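Long-range contacts in ErfK/YbiS/YcfS/YnhG family protein (Xylanimonas cellulosilytica, PDB 4LPQ), which probably acts as a peptidoglycan L,D-transpeptidase in cell-wall biosynthesis, with a putative peptidoglycan-binding domain ahead of its catalytic domain: residues 25-30 with 47-52; 30-35 with 106-111; 128-133 with 180-185; 135-140 with 156-161. All blocks are in the same frame, centred on the assembly; numbering follows the deposited sequence.

Contact 1: residues 25-30 with 47-52; sequences QRLMDL and QAVWAF
Leu-27 spreads its two methyl branches over the facing helix, and each branch meets a different neighbour. CD1 settles where Ala-48 and Val-49 adjoin, 4.0 Å from Ala-48 CB and 3.9 Å from Val-49 CG2. The other branch turns toward the next turn of that helix, bringing Leu-27 CD2 to 3.7 Å from Phe-52 CB. Phe-52 carries its CG opposite the backbone N (chi1 -176°), which leads the ring across to helix 18-30, where it is met more loosely by Leu-30: CD1 of that leucine lies 4.4 Å from Phe-52 CE1. Leu-27 CD2 and Leu-30 CD1 both approach the ring obliquely. No hydrogen bond joins the two segments; their meeting is wholly apolar and buried. These are helices 18-30 and 43-56 of the putative peptidoglycan-binding domain, crossing at 60° with segment axes 10.6 Å apart. Helix 66-74 adds to the packing: Leu-72 touches both Leu-27 and Phe-52, while Thr-68 and Ala-71 also contact the Phe-52 ring. Beyond this layer, Arg-26 lays one face of its guanidinium over Leu-30 CD2 and donates from NH2 to the carbonyl O of Leu-72, tying helix 18-30 to helix 66-74. On the outer side, Gln-25 NE2 reaches one turn along to Asp-29 OD1 at 2.9 Å, its partner lying in the amide plane but met from above the carboxylate plane.

Contact 2: residues 30-35 with 106-111; sequences LGYFIL and VRIINA
Two backbone hydrogen bonds reach out from Ile-108 to the residues flanking Tyr-32. Ile-108 N donates to Gly-31 O at 2.9 Å, and Phe-33 N returns a bond to Ile-108 O, also 2.9 Å. Each oxygen takes a CH contact as well: Arg-107 CA lies 3.1 Å from Gly-31 O, and Tyr-32 CA 3.5 Å from Ile-108 O. The result is a single beta bridge between the putative peptidoglycan-binding domain and strand 104-110 of the catalytic domain. On its other side that strand pairs with strand 96-101, where Val-106 and Arg-107 both face Ala-99 in a classic beta bulge. Gly-31 has positive phi (93°) and ends helix 18-30 in a Schellman motif; a side chain here would be jammed against the preceding carbonyl. Leu-30 O is satisfied by Arg-77 NH1. Tyr-32 lies across Ile-108, whose CG1 stands anti to its carbonyl carbon (chi1 -52°) and places CD1 3.7 Å from the ring centroid, almost on the ring normal, a CH-pi contact; the tyrosine OH bonds to Tyr-76 O, and Phe-52 meets the ring edge-to-face. Replacing Tyr-32 by an alanine would probably bare the CD1 end of Ile-108 and leave Tyr-76 O without this partner. Next along, Phe-33 CB packs 3.7 Å from Ile-109 CG1. Farther along the strand, Asn-110 OD1 accepts from Lys-54 NZ of helix 43-56, and its ND2 donates to Ile-172 O.

Contact 3: residues 128-133 with 180-185; sequences ATTPRG and GCVRVS
Thr-130 turns its hydroxyl to Gly-180 and carries its methyl on to Val-182, the two residues that flank Cys-181, the predicted nucleophile of this YkuD-type L,D-transpeptidase domain. Segment 180-185 begins inside the family's SHGCxR motif, at its glycine, and loop 128-133 meets it chiefly at Gly-180. The threonine OG1 stands opposite its own carbonyl carbon (chi1 -62°), from where it donates to Gly-180 O at 2.7 Å. The approach is steep: the C=O...O angle is 113°, with the hydroxyl lifted above the carbonyl plane. The same OG1 accepts from Gly-114 N, which fixes the rotation of the hydroxyl from a second direction. The methyl, on the other branch, passes Gly-180 O, with Thr-130 CG2 3.6 Å from that oxygen, on its way to Val-182 CG2 at 4.1 Å; the threonine and valine side chains cross at about a right angle. The CB of Cys-181 points away from loop 128-133; its side chain is about 4 Å from that of His-167, the predicted proton donor/acceptor. The backbone of Gly-180 and Cys-181 is bonded by other residues: Cys-181 N bonds to Glu-150 OE2, and Ser-178 OG engages both Gly-180 N and Cys-181 O. Val-182 then pairs with strand 164-168 through backbone bonds to Ala-165 and His-167. Gly-180 has backbone angles (phi 139°) that call for glycine, and a beta carbon on it would also press on the loop, falling 3.3 Å from Thr-129 O.

Contact 4: residues 135-140 with 156-161; sequences FAVYMQ and RPKYFR
A water stands between Ala-136 and Phe-160 where direct strand pairing has given way: it accepts from Ala-136 N at 3.0 Å and donates to Phe-160 O at 2.6 Å. Direct backbone bonding follows: Tyr-138 N donates to Tyr-159 O, and Tyr-159 N to Met-139 O, both at 2.9 Å. The antiparallel strands 133-140 and 154-159 of the catalytic domain pair here through Met-139 with Tyr-159, hydrogen-bonded, and Gln-140 with Lys-158, non-hydrogen-bonded. Tyr-138 CG sits between its backbone N and carbonyl carbon (chi1 73°), which lays CE1 3.6 Å from Tyr-159 CB. The chain turns a corner at Phe-160, which shares with Arg-161 a classic beta bulge facing Tyr-164. The ring of Phe-135 lies obliquely to that of Phe-160, while Arg-161 passes its CB over one face and sets CD 3.6 Å from Phe-135 CE1. With Phe-135 cut back to alanine, the Arg-161 chain would probably lose the ring it lies against and a gap open beside Phe-160. Gln-140 and Lys-158 run side by side, and Lys-158 NZ donates to Gln-140 OE1 at 2.6 Å from above the amide plane; Met-198 O is a second acceptor, and Trp-193 adds a cation-pi contact.

Contacts 1 to 3 are buried, whereas contact 4 lies farther out and is partly open. Contact 1 is purely apolar, helix on helix within the putative peptidoglycan-binding domain. Contact 2 shares Leu-30 with it and changes the chemistry to backbone hydrogen bonding, carrying that domain onto the catalytic sheet; Phe-52 and Tyr-32 join the two. Contacts 2, 3 and 4 all reach this one sheet. Ile-109 and Ala-111 pack on Val-184 and Val-182, so contact 2 abuts the strand following the predicted nucleophile. Contact 3 relies on one hydroxyl, contact 4 on strand pairing, water, a lysine and aromatic packing; contact 4 is nested within the loop closed by contact 3, and Pro-131 touches Arg-161.

Contact 1: residues 25-30 with 47-52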
loop_
_atom_site.group_PDB
_atom_site.type_symbol
_atom_site.label_atom_id
_atom_site.label_comp_id
_atom_site.label_asym_id
_atom_site.label_seq_id
_atom_site.Cartn_x
_atom_site.Cartn_y
_atom_site.Cartn_z
ATOM N N GLN A 25 8.343 4.584 -14.851
ATOM C CA GLN A 25 9.027 5.800 -14.510
ATOM C C GLN A 25 8.099 6.904 -14.021
ATOM O O GLN A 25 8.424 7.666 -13.103
ATOM C CB GLN A 25 9.915 6.264 -15.641
ATOM C CG GLN A 25 10.896 7.285 -15.187
ATOM C CD GLN A 25 11.866 6.839 -14.120
ATOM O OE1 GLN A 25 12.620 5.853 -14.247
ATOM N NE2 GLN A 25 11.841 7.585 -13.017
ATOM N N ARG A 26 6.926 7.022 -14.639
ATOM C CA ARG A 26 5.977 8.010 -14.215
ATOM C C ARG A 26 5.429 7.751 -12.784
ATOM O O ARG A 26 5.373 8.672 -11.949
ATOM C CB ARG A 26 4.828 8.049 -15.210
ATOM C CG ARG A 26 3.740 9.040 -14.901
ATOM C CD ARG A 26 4.296 10.461 -14.859
ATOM N NE ARG A 26 3.203 11.398 -14.862
ATOM C CZ ARG A 26 3.313 12.687 -14.548
ATOM N NH1 ARG A 26 4.495 13.180 -14.159
ATOM N NH2 ARG A 26 2.281 13.522 -14.579
ATOM N N LEU A 27 5.121 6.474 -12.507
ATOM C CA LEU A 27 4.755 6.088 -11.169
ATOM C C LEU A 27 5.828 6.445 -10.162
ATOM O O LEU A 27 5.549 7.023 -9.097
ATOM C CB LEU A 27 4.424 4.601 -11.109
ATOM C CG LEU A 27 3.143 4.191 -11.833
ATOM C CD1 LEU A 27 3.112 2.722 -12.038
ATOM C CD2 LEU A 27 1.900 4.654 -11.063
HETATM N N MSE A 28 7.060 6.098 -10.537
HETATM C CA MSE A 28 8.201 6.407 -9.636
HETATM C C MSE A 28 8.257 7.900 -9.377
HETATM O O MSE A 28 8.428 8.360 -8.217
HETATM C CB MSE A 28 9.475 5.858 -10.262
HETATM C CG MSE A 28 10.640 5.877 -9.246
HETATM SE SE MSE A 28 12.308 5.283 -9.999
HETATM C CE MSE A 28 11.752 3.511 -10.566
ATOM N N ASP A 29 8.187 8.688 -10.463
ATOM C CA ASP A 29 8.279 10.149 -10.354
ATOM C C ASP A 29 7.210 10.743 -9.462
ATOM O O ASP A 29 7.431 11.750 -8.728
ATOM C CB ASP A 29 8.207 10.811 -11.744
ATOM C CG ASP A 29 9.405 10.474 -12.645
ATOM O OD1 ASP A 29 10.467 10.031 -12.174
ATOM O OD2 ASP A 29 9.247 10.821 -13.862
ATOM N N LEU A 30 6.001 10.181 -9.511
ATOM C CA LEU A 30 4.886 10.659 -8.751
ATOM C C LEU A 30 4.853 10.136 -7.323
ATOM O O LEU A 30 3.943 10.544 -6.561
ATOM C CB LEU A 30 3.589 10.324 -9.460
ATOM C CG LEU A 30 3.306 11.025 -10.779
ATOM C CD1 LEU A 30 2.037 10.423 -11.398
ATOM C CD2 LEU A 30 3.146 12.491 -10.582
ATOM N N GLN A 47 1.666 -3.764 -7.839
ATOM C CA GLN A 47 1.399 -3.082 -6.582
ATOM C C GLN A 47 1.300 -1.559 -6.795
ATOM O O GLN A 47 0.421 -0.912 -6.260
ATOM C CB GLN A 47 2.462 -3.401 -5.531
ATOM C CG GLN A 47 2.452 -4.849 -5.046
ATOM C CD GLN A 47 1.219 -5.118 -4.217
ATOM O OE1 GLN A 47 0.364 -6.044 -4.616
ATOM N NE2 GLN A 47 1.075 -4.456 -3.176
ATOM N N ALA A 48 2.223 -1.045 -7.600
ATOM C CA ALA A 48 2.224 0.410 -7.834
ATOM C C ALA A 48 1.038 0.886 -8.641
ATOM O O ALA A 48 0.446 1.926 -8.384
ATOM C CB ALA A 48 3.513 0.838 -8.518
ATOM N N VAL A 49 0.673 0.099 -9.700
ATOM C CA VAL A 49 -0.535 0.440 -10.463
ATOM C C VAL A 49 -1.801 0.423 -9.646
ATOM O O VAL A 49 -2.646 1.288 -9.759
ATOM C CB VAL A 49 -0.659 -0.414 -11.754
ATOM C CG1 VAL A 49 -1.947 -0.152 -12.515
ATOM C CG2 VAL A 49 0.534 -0.155 -12.685
ATOM N N TRP A 50 -1.942 -0.622 -8.834
ATOM C CA TRP A 50 -3.096 -0.708 -7.938
ATOM C C TRP A 50 -3.120 0.471 -6.997
ATOM O O TRP A 50 -4.146 1.069 -6.766
ATOM C CB TRP A 50 -3.074 -1.994 -7.190
ATOM C CG TRP A 50 -3.495 -3.221 -7.984
ATOM C CD1 TRP A 50 -4.184 -3.269 -9.154
ATOM C CD2 TRP A 50 -3.274 -4.584 -7.622
ATOM N NE1 TRP A 50 -4.446 -4.568 -9.528
ATOM C CE2 TRP A 50 -3.899 -5.424 -8.616
ATOM C CE3 TRP A 50 -2.652 -5.190 -6.561
ATOM C CZ2 TRP A 50 -3.840 -6.798 -8.563
ATOM C CZ3 TRP A 50 -2.603 -6.559 -6.481
ATOM C CH2 TRP A 50 -3.197 -7.348 -7.464
ATOM N N ALA A 51 -1.943 0.856 -6.435
ATOM C CA ALA A 51 -1.908 2.036 -5.561
ATOM C C ALA A 51 -2.371 3.261 -6.282
ATOM O O ALA A 51 -3.065 4.104 -5.741
ATOM C CB ALA A 51 -0.536 2.227 -5.050
ATOM N N PHE A 52 -1.951 3.406 -7.543
ATOM C CA PHE A 52 -2.331 4.557 -8.329
ATOM C C PHE A 52 -3.810 4.625 -8.605
ATOM O O PHE A 52 -4.475 5.629 -8.437
ATOM C CB PHE A 52 -1.545 4.584 -9.633
ATOM C CG PHE A 52 -1.853 5.837 -10.423
ATOM C CD1 PHE A 52 -1.279 7.034 -10.078
ATOM C CD2 PHE A 52 -2.791 5.839 -11.407
ATOM C CE1 PHE A 52 -1.680 8.202 -10.647
ATOM C CE2 PHE A 52 -3.173 7.034 -12.039
ATOM C CZ PHE A 52 -2.637 8.248 -11.631
#

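Contact 2: residues 30-35 with 106-111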
loop_
_atom_site.group_PDB
_atom_site.type_symbol
_atom_site.label_atom_id
_atom_site.label_comp_id
_atom_site.label_asym_id
_atom_site.label_seq_id
_atom_site.Cartn_x
_atom_site.Cartn_y
_atom_site.Cartn_z
ATOM N N LEU A 30 6.001 10.181 -9.511
ATOM C CA LEU A 30 4.886 10.659 -8.751
ATOM C C LEU A 30 4.853 10.136 -7.323
ATOM O O LEU A 30 3.943 10.544 -6.561
ATOM C CB LEU A 30 3.589 10.324 -9.460
ATOM C CG LEU A 30 3.306 11.025 -10.779
ATOM C CD1 LEU A 30 2.037 10.423 -11.398
ATOM C CD2 LEU A 30 3.146 12.491 -10.582
ATOM N N GLY A 31 5.767 9.257 -6.950
ATOM C CA GLY A 31 5.851 8.767 -5.595
ATOM C C GLY A 31 5.133 7.500 -5.249
ATOM O O GLY A 31 5.100 7.078 -4.108
ATOM N N TYR A 32 4.592 6.828 -6.276
ATOM C CA TYR A 32 3.977 5.530 -6.061
ATOM C C TYR A 32 5.106 4.534 -5.935
ATOM O O TYR A 32 6.019 4.523 -6.748
ATOM C CB TYR A 32 3.028 5.206 -7.229
ATOM C CG TYR A 32 1.856 6.157 -7.177
ATOM C CD1 TYR A 32 1.921 7.422 -7.768
ATOM C CD2 TYR A 32 0.696 5.873 -6.461
ATOM C CE1 TYR A 32 0.901 8.313 -7.652
ATOM C CE2 TYR A 32 -0.341 6.793 -6.294
ATOM C CZ TYR A 32 -0.241 8.039 -6.914
ATOM O OH TYR A 32 -1.295 8.883 -6.788
ATOM N N PHE A 33 5.084 3.689 -4.916
ATOM C CA PHE A 33 6.259 2.877 -4.589
ATOM C C PHE A 33 6.537 1.842 -5.636
ATOM O O PHE A 33 5.728 0.949 -5.905
ATOM C CB PHE A 33 6.023 2.161 -3.259
ATOM C CG PHE A 33 7.217 1.338 -2.843
ATOM C CD1 PHE A 33 8.333 1.957 -2.341
ATOM C CD2 PHE A 33 7.268 0.027 -3.109
ATOM C CE1 PHE A 33 9.474 1.211 -2.062
ATOM C CE2 PHE A 33 8.348 -0.705 -2.805
ATOM C CZ PHE A 33 9.462 -0.144 -2.300
ATOM N N ILE A 34 7.723 1.970 -6.217
ATOM C CA ILE A 34 8.238 1.074 -7.255
ATOM C C ILE A 34 9.755 1.307 -7.288
ATOM O O ILE A 34 10.240 2.465 -7.333
ATOM C CB ILE A 34 7.575 1.331 -8.630
ATOM C CG1 ILE A 34 7.908 0.228 -9.625
ATOM C CG2 ILE A 34 7.833 2.700 -9.184
ATOM C CD1 ILE A 34 7.089 0.373 -10.922
ATOM N N LEU A 35 10.508 0.272 -7.335
ATOM C CA LEU A 35 11.976 0.332 -7.304
ATOM C C LEU A 35 12.657 0.359 -8.664
ATOM O O LEU A 35 13.756 0.917 -8.793
ATOM C CB LEU A 35 12.523 -0.840 -6.469
ATOM C CG LEU A 35 12.169 -0.902 -5.032
ATOM C CD1 LEU A 35 12.807 -2.084 -4.340
ATOM C CD2 LEU A 35 12.604 0.368 -4.377
ATOM N N VAL A 106 5.443 11.479 0.558
ATOM C CA VAL A 106 6.728 10.984 0.100
ATOM C C VAL A 106 6.558 9.726 -0.770
ATOM O O VAL A 106 7.162 9.606 -1.842
ATOM C CB VAL A 106 7.707 10.741 1.287
ATOM C CG1 VAL A 106 9.043 10.160 0.827
ATOM C CG2 VAL A 106 7.894 12.021 2.055
ATOM N N ARG A 107 5.690 8.822 -0.292
ATOM C CA ARG A 107 5.346 7.634 -1.072
ATOM C C ARG A 107 3.923 7.252 -0.832
ATOM O O ARG A 107 3.343 7.436 0.247
ATOM C CB ARG A 107 6.188 6.338 -0.765
ATOM C CG ARG A 107 7.624 6.283 -1.148
ATOM C CD ARG A 107 7.933 6.363 -2.636
ATOM N NE ARG A 107 9.371 6.199 -2.806
ATOM C CZ ARG A 107 10.244 7.204 -2.651
ATOM N NH1 ARG A 107 9.857 8.424 -2.325
ATOM N NH2 ARG A 107 11.539 7.001 -2.728
ATOM N N ILE A 108 3.337 6.682 -1.894
ATOM C CA ILE A 108 2.039 6.040 -1.843
ATOM C C ILE A 108 2.287 4.539 -2.016
ATOM O O ILE A 108 2.914 4.163 -3.023
ATOM C CB ILE A 108 1.073 6.537 -2.945
ATOM C CG1 ILE A 108 0.937 8.046 -2.983
ATOM C CG2 ILE A 108 -0.292 5.846 -2.736
ATOM C CD1 ILE A 108 1.897 8.753 -3.872
ATOM N N ILE A 109 1.733 3.723 -1.106
ATOM C CA ILE A 109 2.007 2.300 -1.068
ATOM C C ILE A 109 0.674 1.551 -1.116
ATOM O O ILE A 109 -0.241 1.892 -0.321
ATOM C CB ILE A 109 2.853 1.979 0.190
ATOM C CG1 ILE A 109 4.258 2.508 0.023
ATOM C CG2 ILE A 109 2.898 0.496 0.470
ATOM C CD1 ILE A 109 5.023 2.678 1.312
ATOM N N ASN A 110 0.582 0.529 -2.001
ATOM C CA ASN A 110 -0.624 -0.283 -1.986
ATOM C C ASN A 110 -0.742 -1.028 -0.655
ATOM O O ASN A 110 0.193 -1.606 -0.139
ATOM C CB ASN A 110 -0.522 -1.285 -3.125
ATOM C CG ASN A 110 -1.776 -2.121 -3.291
ATOM O OD1 ASN A 110 -2.852 -1.558 -3.428
ATOM N ND2 ASN A 110 -1.616 -3.441 -3.248
ATOM N N ALA A 111 -1.981 -1.015 -0.086
ATOM C CA ALA A 111 -2.264 -1.609 1.215
ATOM C C ALA A 111 -3.533 -2.454 1.169
ATOM O O ALA A 111 -4.379 -2.291 0.281
ATOM C CB ALA A 111 -2.347 -0.511 2.314
#

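Contact 3: residues 128-133 with 180-185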
loop_
_atom_site.group_PDB
_atom_site.type_symbol
_atom_site.label_atom_id
_atom_site.label_comp_id
_atom_site.label_asym_id
_atom_site.label_seq_id
_atom_site.Cartn_x
_atom_site.Cartn_y
_atom_site.Cartn_z
ATOM N N ALA A 128 -13.094 -8.505 11.912
ATOM C CA ALA A 128 -11.896 -8.054 11.258
ATOM C C ALA A 128 -11.956 -6.579 10.816
ATOM O O ALA A 128 -11.775 -6.208 9.674
ATOM C CB ALA A 128 -11.608 -8.919 10.081
ATOM N N THR A 129 -12.137 -5.738 11.761
ATOM C CA THR A 129 -12.169 -4.304 11.611
ATOM C C THR A 129 -10.764 -3.738 11.853
ATOM O O THR A 129 -10.142 -4.108 12.832
ATOM C CB THR A 129 -13.179 -3.686 12.658
ATOM O OG1 THR A 129 -14.474 -4.284 12.506
ATOM C CG2 THR A 129 -13.262 -2.141 12.543
ATOM N N THR A 130 -10.342 -2.791 11.055
ATOM C CA THR A 130 -9.150 -2.004 11.328
ATOM C C THR A 130 -9.562 -0.746 11.980
ATOM O O THR A 130 -10.468 -0.056 11.456
ATOM C CB THR A 130 -8.431 -1.709 9.995
ATOM O OG1 THR A 130 -8.025 -2.973 9.392
ATOM C CG2 THR A 130 -7.222 -0.837 10.185
ATOM N N PRO A 131 -8.951 -0.402 13.098
ATOM C CA PRO A 131 -9.457 0.762 13.768
ATOM C C PRO A 131 -9.072 2.070 13.095
ATOM O O PRO A 131 -8.000 2.198 12.561
ATOM C CB PRO A 131 -8.782 0.718 15.155
ATOM C CG PRO A 131 -7.593 -0.118 14.958
ATOM C CD PRO A 131 -7.913 -1.082 13.855
ATOM N N ARG A 132 -9.978 3.003 13.115
ATOM C CA ARG A 132 -9.777 4.356 12.711
ATOM C C ARG A 132 -9.328 5.159 13.913
ATOM O O ARG A 132 -9.770 4.932 15.057
ATOM C CB ARG A 132 -11.037 4.997 12.134
ATOM C CG ARG A 132 -11.361 4.444 10.784
ATOM C CD ARG A 132 -12.721 4.855 10.199
ATOM N NE ARG A 132 -13.108 3.753 9.238
ATOM C CZ ARG A 132 -13.160 3.608 7.872
ATOM N NH1 ARG A 132 -12.925 4.506 6.729
ATOM N NH2 ARG A 132 -13.444 2.372 7.570
ATOM N N GLY A 133 -8.413 6.089 13.696
ATOM C CA GLY A 133 -7.900 6.912 14.765
ATOM C C GLY A 133 -6.480 7.301 14.631
ATOM O O GLY A 133 -5.899 7.213 13.577
ATOM N N GLY A 180 -7.486 -7.445 10.138
ATOM C CA GLY A 180 -7.418 -6.193 10.776
ATOM C C GLY A 180 -6.088 -5.483 10.633
ATOM O O GLY A 180 -6.033 -4.222 10.725
ATOM N N CYS A 181 -4.950 -6.215 10.524
ATOM C CA CYS A 181 -3.706 -5.507 10.314
ATOM C C CYS A 181 -3.678 -4.896 8.897
ATOM O O CYS A 181 -4.509 -5.216 8.035
ATOM C CB CYS A 181 -2.591 -6.452 10.469
ATOM S SG CYS A 181 -2.332 -6.937 12.218
ATOM N N VAL A 182 -2.709 -4.001 8.699
ATOM C CA VAL A 182 -2.544 -3.360 7.407
ATOM C C VAL A 182 -1.381 -3.938 6.690
ATOM O O VAL A 182 -0.229 -3.760 7.123
ATOM C CB VAL A 182 -2.400 -1.838 7.589
ATOM C CG1 VAL A 182 -2.213 -1.159 6.263
ATOM C CG2 VAL A 182 -3.633 -1.277 8.358
ATOM N N ARG A 183 -1.596 -4.620 5.586
ATOM C CA ARG A 183 -0.593 -5.282 4.799
ATOM C C ARG A 183 -0.047 -4.340 3.694
ATOM O O ARG A 183 -0.840 -3.635 3.069
ATOM C CB ARG A 183 -1.231 -6.484 4.008
ATOM C CG ARG A 183 -1.823 -7.492 4.874
ATOM C CD ARG A 183 -2.454 -8.476 3.895
ATOM N NE ARG A 183 -2.993 -9.479 4.668
ATOM C CZ ARG A 183 -3.633 -10.485 4.186
ATOM N NH1 ARG A 183 -3.723 -10.660 2.854
ATOM N NH2 ARG A 183 -4.152 -11.276 5.063
ATOM N N VAL A 184 1.225 -4.460 3.452
ATOM C CA VAL A 184 1.936 -3.847 2.317
ATOM C C VAL A 184 2.928 -4.872 1.774
ATOM O O VAL A 184 3.144 -5.904 2.403
ATOM C CB VAL A 184 2.642 -2.525 2.685
ATOM C CG1 VAL A 184 1.619 -1.508 3.227
ATOM C CG2 VAL A 184 3.766 -2.777 3.667
ATOM N N SER A 185 3.559 -4.614 0.637
ATOM C CA SER A 185 4.575 -5.546 0.138
ATOM C C SER A 185 5.787 -5.621 1.046
ATOM O O SER A 185 6.079 -4.648 1.763
ATOM C CB SER A 185 5.019 -5.215 -1.280
ATOM O OG SER A 185 5.810 -4.028 -1.312
#

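Contact 4: residues 135-140 with 156-161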
loop_
_atom_site.group_PDB
_atom_site.type_symbol
_atom_site.label_atom_id
_atom_site.label_comp_id
_atom_site.label_asym_id
_atom_site.label_seq_id
_atom_site.Cartn_x
_atom_site.Cartn_y
_atom_site.Cartn_z
ATOM N N PHE A 135 -2.862 7.003 16.240
ATOM C CA PHE A 135 -2.092 6.056 17.014
ATOM C C PHE A 135 -0.601 6.300 16.818
ATOM O O PHE A 135 -0.207 7.318 16.190
ATOM C CB PHE A 135 -2.453 4.620 16.593
ATOM C CG PHE A 135 -3.877 4.334 16.715
ATOM C CD1 PHE A 135 -4.499 4.132 17.922
ATOM C CD2 PHE A 135 -4.722 4.217 15.576
ATOM C CE1 PHE A 135 -5.881 3.920 18.015
ATOM C CE2 PHE A 135 -6.062 3.948 15.703
ATOM C CZ PHE A 135 -6.654 3.799 16.922
ATOM N N ALA A 136 0.268 5.463 17.344
ATOM C CA ALA A 136 1.700 5.605 17.187
ATOM C C ALA A 136 2.333 4.220 17.234
ATOM O O ALA A 136 1.884 3.346 17.935
ATOM C CB ALA A 136 2.280 6.482 18.321
ATOM N N VAL A 137 3.413 4.076 16.461
ATOM C CA VAL A 137 4.216 2.882 16.551
ATOM C C VAL A 137 4.757 2.746 17.970
ATOM O O VAL A 137 5.419 3.698 18.452
ATOM C CB VAL A 137 5.374 2.891 15.532
ATOM C CG1 VAL A 137 6.253 1.687 15.691
ATOM C CG2 VAL A 137 4.846 3.032 14.099
ATOM N N TYR A 138 4.504 1.620 18.607
ATOM C CA TYR A 138 4.931 1.440 20.003
ATOM C C TYR A 138 5.888 0.273 20.190
ATOM O O TYR A 138 6.575 0.151 21.212
ATOM C CB TYR A 138 3.756 1.309 20.983
ATOM C CG TYR A 138 3.030 -0.025 20.909
ATOM C CD1 TYR A 138 1.984 -0.233 20.007
ATOM C CD2 TYR A 138 3.386 -1.049 21.737
ATOM C CE1 TYR A 138 1.361 -1.483 19.973
ATOM C CE2 TYR A 138 2.775 -2.243 21.737
ATOM C CZ TYR A 138 1.774 -2.488 20.831
ATOM O OH TYR A 138 1.223 -3.697 20.815
HETATM N N MSE A 139 5.887 -0.613 19.205
HETATM C CA MSE A 139 6.821 -1.787 19.127
HETATM C C MSE A 139 7.045 -2.280 17.747
HETATM O O MSE A 139 6.209 -1.936 16.887
HETATM C CB MSE A 139 6.247 -2.857 20.067
HETATM C CG MSE A 139 7.033 -4.234 20.038
HETATM SE SE MSE A 139 6.327 -5.615 21.175
HETATM C CE MSE A 139 4.744 -4.708 21.206
ATOM N N GLN A 140 8.086 -3.010 17.497
ATOM C CA GLN A 140 8.340 -3.534 16.203
ATOM C C GLN A 140 9.072 -4.848 16.399
ATOM O O GLN A 140 9.704 -5.034 17.426
ATOM C CB GLN A 140 9.022 -2.531 15.333
ATOM C CG GLN A 140 10.393 -2.168 15.841
ATOM C CD GLN A 140 10.921 -0.931 15.137
ATOM O OE1 GLN A 140 10.174 -0.179 14.586
ATOM N NE2 GLN A 140 12.154 -0.748 15.129
ATOM N N ARG A 156 8.328 -8.009 9.312
ATOM C CA ARG A 156 8.762 -6.767 9.915
ATOM C C ARG A 156 7.592 -5.908 10.384
ATOM O O ARG A 156 7.545 -4.715 10.036
ATOM C CB ARG A 156 9.743 -6.076 8.989
ATOM C CG ARG A 156 10.925 -6.917 8.507
ATOM C CD ARG A 156 11.903 -6.120 7.679
ATOM N NE ARG A 156 12.733 -5.240 8.444
ATOM C CZ ARG A 156 13.554 -4.392 7.907
ATOM N NH1 ARG A 156 13.547 -4.155 6.620
ATOM N NH2 ARG A 156 14.434 -3.742 8.695
ATOM N N PRO A 157 6.725 -6.459 11.239
ATOM C CA PRO A 157 5.620 -5.621 11.754
ATOM C C PRO A 157 6.079 -4.437 12.617
ATOM O O PRO A 157 6.962 -4.568 13.442
ATOM C CB PRO A 157 4.811 -6.636 12.529
ATOM C CG PRO A 157 5.812 -7.672 13.001
ATOM C CD PRO A 157 6.731 -7.819 11.825
ATOM N N LYS A 158 5.331 -3.370 12.401
ATOM C CA LYS A 158 5.375 -2.185 13.213
ATOM C C LYS A 158 3.987 -2.011 13.873
ATOM O O LYS A 158 2.973 -1.820 13.148
ATOM C CB LYS A 158 5.722 -0.962 12.442
ATOM C CG LYS A 158 7.127 -1.005 11.915
ATOM C CD LYS A 158 7.771 0.209 11.836
ATOM C CE LYS A 158 9.156 0.148 11.298
ATOM N NZ LYS A 158 10.195 0.825 12.138
ATOM N N TYR A 159 3.898 -2.245 15.155
ATOM C CA TYR A 159 2.654 -2.320 15.855
ATOM C C TYR A 159 2.209 -0.926 16.311
ATOM O O TYR A 159 3.012 -0.170 16.843
ATOM C CB TYR A 159 2.761 -3.208 17.099
ATOM C CG TYR A 159 3.123 -4.598 16.819
ATOM C CD1 TYR A 159 4.418 -4.981 16.566
ATOM C CD2 TYR A 159 2.154 -5.574 16.811
ATOM C CE1 TYR A 159 4.762 -6.281 16.274
ATOM C CE2 TYR A 159 2.487 -6.907 16.552
ATOM C CZ TYR A 159 3.805 -7.263 16.315
ATOM O OH TYR A 159 4.172 -8.590 16.039
ATOM N N PHE A 160 0.929 -0.588 16.098
ATOM C CA PHE A 160 0.389 0.702 16.482
ATOM C C PHE A 160 -0.776 0.657 17.429
ATOM O O PHE A 160 -1.108 1.713 18.025
ATOM C CB PHE A 160 0.045 1.597 15.270
ATOM C CG PHE A 160 -1.018 0.966 14.359
ATOM C CD1 PHE A 160 -2.364 1.173 14.584
ATOM C CD2 PHE A 160 -0.678 0.182 13.267
ATOM C CE1 PHE A 160 -3.335 0.636 13.780
ATOM C CE2 PHE A 160 -1.646 -0.374 12.484
ATOM C CZ PHE A 160 -2.955 -0.168 12.757
ATOM N N ARG A 161 -1.456 -0.471 17.661
ATOM C CA ARG A 161 -2.508 -0.564 18.680
ATOM C C ARG A 161 -2.695 -2.016 19.015
ATOM O O ARG A 161 -3.235 -2.752 18.186
ATOM C CB ARG A 161 -3.839 0.069 18.188
ATOM C CG ARG A 161 -4.890 0.135 19.263
ATOM C CD ARG A 161 -6.232 0.356 18.606
ATOM N NE ARG A 161 -7.282 0.685 19.459
ATOM C CZ ARG A 161 -8.350 -0.040 19.689
ATOM N NH1 ARG A 161 -8.363 -1.287 19.361
ATOM N NH2 ARG A 161 -9.344 0.461 20.419
HETATM O O HOH W 1 -0.680 3.788 19.590
#